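Local coordinates for protein dextranase (Pseudarthrobacter oxydans, PDB 6NZS) that hydrolyses internal alpha-1,6-glucosidic linkages of dextran as a family 49 glycoside hydrolase built on a right-handed parallel beta-helix, at residues A[557-562]-A[577-582]. Sequence-based numbering, arbitrary orientation.
Sequences IEKTAD and ENWNSW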
loop_
_atom_site.group_PDB
_atom_site.type_symbol
_atom_site.label_atom_id
_atom_site.label_comp_id
_atom_site.label_asym_id
_atom_site.label_seq_id
_atom_site.Cartn_x
_atom_site.Cartn_y
_atom_site.Cartn_z
ATOM N N ILE A 557 -19.772 18.559 -4.253
ATOM C CA ILE A 557 -20.835 18.374 -3.274
ATOM C C ILE A 557 -20.895 19.601 -2.367
ATOM O O ILE A 557 -19.887 20.003 -1.777
ATOM C CB ILE A 557 -20.561 17.103 -2.453
ATOM C CG1 ILE A 557 -20.340 15.896 -3.385
ATOM C CG2 ILE A 557 -21.649 16.862 -1.419
ATOM C CD1 ILE A 557 -21.424 15.706 -4.451
ATOM N N GLU A 558 -22.080 20.199 -2.241
ATOM C CA GLU A 558 -22.219 21.415 -1.442
ATOM C C GLU A 558 -23.448 21.327 -0.548
ATOM O O GLU A 558 -24.532 20.955 -1.008
ATOM C CB GLU A 558 -22.336 22.654 -2.338
ATOM C CG GLU A 558 -21.180 22.862 -3.304
ATOM C CD GLU A 558 -21.416 24.034 -4.247
ATOM O OE1 GLU A 558 -21.539 25.177 -3.762
ATOM O OE2 GLU A 558 -21.485 23.815 -5.472
ATOM N N LYS A 559 -23.276 21.694 0.726
ATOM C CA LYS A 559 -24.404 21.761 1.650
ATOM C C LYS A 559 -25.513 22.663 1.124
ATOM O O LYS A 559 -26.688 22.447 1.440
ATOM C CB LYS A 559 -23.921 22.279 3.005
ATOM C CG LYS A 559 -24.183 21.366 4.178
ATOM C CD LYS A 559 -23.641 21.989 5.464
ATOM C CE LYS A 559 -23.958 21.136 6.669
ATOM N NZ LYS A 559 -23.550 21.811 7.946
ATOM N N THR A 560 -25.168 23.663 0.318
ATOM C CA THR A 560 -26.132 24.614 -0.219
ATOM C C THR A 560 -26.589 24.286 -1.636
ATOM O O THR A 560 -27.349 25.066 -2.221
ATOM C CB THR A 560 -25.547 26.032 -0.188
ATOM O OG1 THR A 560 -24.354 26.074 -0.978
ATOM C CG2 THR A 560 -25.224 26.454 1.239
ATOM N N ALA A 561 -26.157 23.159 -2.204
ATOM C CA ALA A 561 -26.470 22.819 -3.587
ATOM C C ALA A 561 -27.460 21.667 -3.727
ATOM O O ALA A 561 -27.702 21.215 -4.850
ATOM C CB ALA A 561 -25.198 22.513 -4.377
ATOM N N ASP A 562 -28.030 21.172 -2.628
ATOM C CA ASP A 562 -29.053 20.125 -2.692
ATOM C C ASP A 562 -28.556 18.860 -3.399
ATOM O O ASP A 562 -29.324 18.153 -4.055
ATOM C CB ASP A 562 -30.355 20.643 -3.319
ATOM C CG ASP A 562 -31.559 19.782 -2.978
ATOM O OD1 ASP A 562 -31.573 19.156 -1.897
ATOM O OD2 ASP A 562 -32.500 19.736 -3.801
ATOM N N GLU A 577 -27.640 15.422 14.578
ATOM C CA GLU A 577 -27.131 16.178 15.719
ATOM C C GLU A 577 -25.775 16.808 15.436
ATOM O O GLU A 577 -25.358 17.713 16.165
ATOM C CB GLU A 577 -27.067 15.304 16.978
ATOM C CG GLU A 577 -25.943 14.275 17.003
ATOM C CD GLU A 577 -25.871 13.521 18.321
ATOM O OE1 GLU A 577 -26.719 13.774 19.206
ATOM O OE2 GLU A 577 -24.975 12.667 18.483
ATOM N N ASN A 578 -25.079 16.361 14.393
ATOM C CA ASN A 578 -23.763 16.879 14.052
ATOM C C ASN A 578 -23.798 17.880 12.909
ATOM O O ASN A 578 -22.739 18.224 12.372
ATOM C CB ASN A 578 -22.816 15.721 13.728
ATOM C CG ASN A 578 -22.651 14.776 14.891
ATOM O OD1 ASN A 578 -22.642 15.203 16.049
ATOM N ND2 ASN A 578 -22.534 13.486 14.605
ATOM N N TRP A 579 -24.989 18.372 12.546
ATOM C CA TRP A 579 -25.136 19.303 11.431
ATOM C C TRP A 579 -24.131 20.445 11.493
ATOM O O TRP A 579 -23.492 20.781 10.492
ATOM C CB TRP A 579 -26.563 19.855 11.404
ATOM C CG TRP A 579 -26.799 20.849 10.309
ATOM C CD1 TRP A 579 -26.868 22.210 10.431
ATOM C CD2 TRP A 579 -26.996 20.563 8.921
ATOM N NE1 TRP A 579 -27.094 22.785 9.203
ATOM C CE2 TRP A 579 -27.183 21.794 8.260
ATOM C CE3 TRP A 579 -27.039 19.383 8.174
ATOM C CZ2 TRP A 579 -27.407 21.877 6.888
ATOM C CZ3 TRP A 579 -27.258 19.465 6.817
ATOM C CH2 TRP A 579 -27.436 20.702 6.184
ATOM N N ASN A 580 -23.968 21.056 12.667
ATOM C CA ASN A 580 -23.084 22.213 12.739
ATOM C C ASN A 580 -21.615 21.840 12.901
ATOM O O ASN A 580 -20.768 22.738 12.984
ATOM C CB ASN A 580 -23.550 23.169 13.836
ATOM C CG ASN A 580 -24.782 23.932 13.426
ATOM O OD1 ASN A 580 -24.872 24.409 12.295
ATOM N ND2 ASN A 580 -25.747 24.037 14.328
ATOM N N SER A 581 -21.299 20.550 12.913
ATOM C CA SER A 581 -19.934 20.066 13.033
ATOM C C SER A 581 -19.323 19.673 11.696
ATOM O O SER A 581 -18.230 19.102 11.678
ATOM C CB SER A 581 -19.871 18.889 14.004
ATOM O OG SER A 581 -20.060 19.338 15.341
ATOM N N TRP A 582 -20.000 19.946 10.580
ATOM C CA TRP A 582 -19.406 19.655 9.279
ATOM C C TRP A 582 -19.849 20.684 8.256
ATOM O O TRP A 582 -20.841 21.394 8.441
ATOM C CB TRP A 582 -19.708 18.230 8.779
ATOM C CG TRP A 582 -21.150 17.967 8.433
ATOM C CD1 TRP A 582 -22.139 17.625 9.299
ATOM C CD2 TRP A 582 -21.750 17.976 7.121
ATOM N NE1 TRP A 582 -23.325 17.438 8.624
ATOM C CE2 TRP A 582 -23.111 17.649 7.286
ATOM C CE3 TRP A 582 -21.270 18.237 5.831
ATOM C CZ2 TRP A 582 -23.998 17.576 6.213
ATOM C CZ3 TRP A 582 -22.157 18.164 4.763
ATOM C CH2 TRP A 582 -23.501 17.839 4.965
#
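With chi1 at -122°, away from a staggered position, and the chain extended beyond CG, K559 carries its ammonium group from the loop 557-562 to the backbone of 577-582, running into the corner formed by the indole faces of W579 and W582, which are set at a steep angle to each other. W579 meets it from the opposite direction: its CG lies anti to the backbone N (chi1 179°), which lays the indole back along the aliphatic chain of the lysine. The two tryptophans offer ring faces to the same methylene. K559 CE lies 3.4 Å from the centroid of the six-membered ring of W579 and 3.5 Å from that of W582, both CH-pi contacts, and CG of K559 adds a contact to CH2 of W582 at 3.7 Å. Further along, NZ of K559 stands over the five-membered rings in a double cation-pi interaction, 3.8 Å from the centroid in W579 and 4.3 Å from that in W582. The same nitrogen donates to two backbone carbonyls, with K559 NZ 2.7 Å from W579 O and 2.8 Å from W582 O; it approaches each at a C=O...N angle of 147°, tilted out of the carbonyl plane. Each tryptophan thus supplies both a pi face and an oxygen, tying the lysine both to the 3-10 segment, through W579, and to the start of strand 582-585, through W582. A methionine here, with no ammonium group, would probably leave both carbonyl oxygens without this donor and the two ring faces without the cation they hold. W564 meets both tryptophan rings, while F574 packs edge-to-face with W582. The contact closes the loop between strands 555-556 and 582-585 near the C-terminal end of the beta-helix, where strand 545-552 pairs antiparallel with 555-556 and parallel with 582-585.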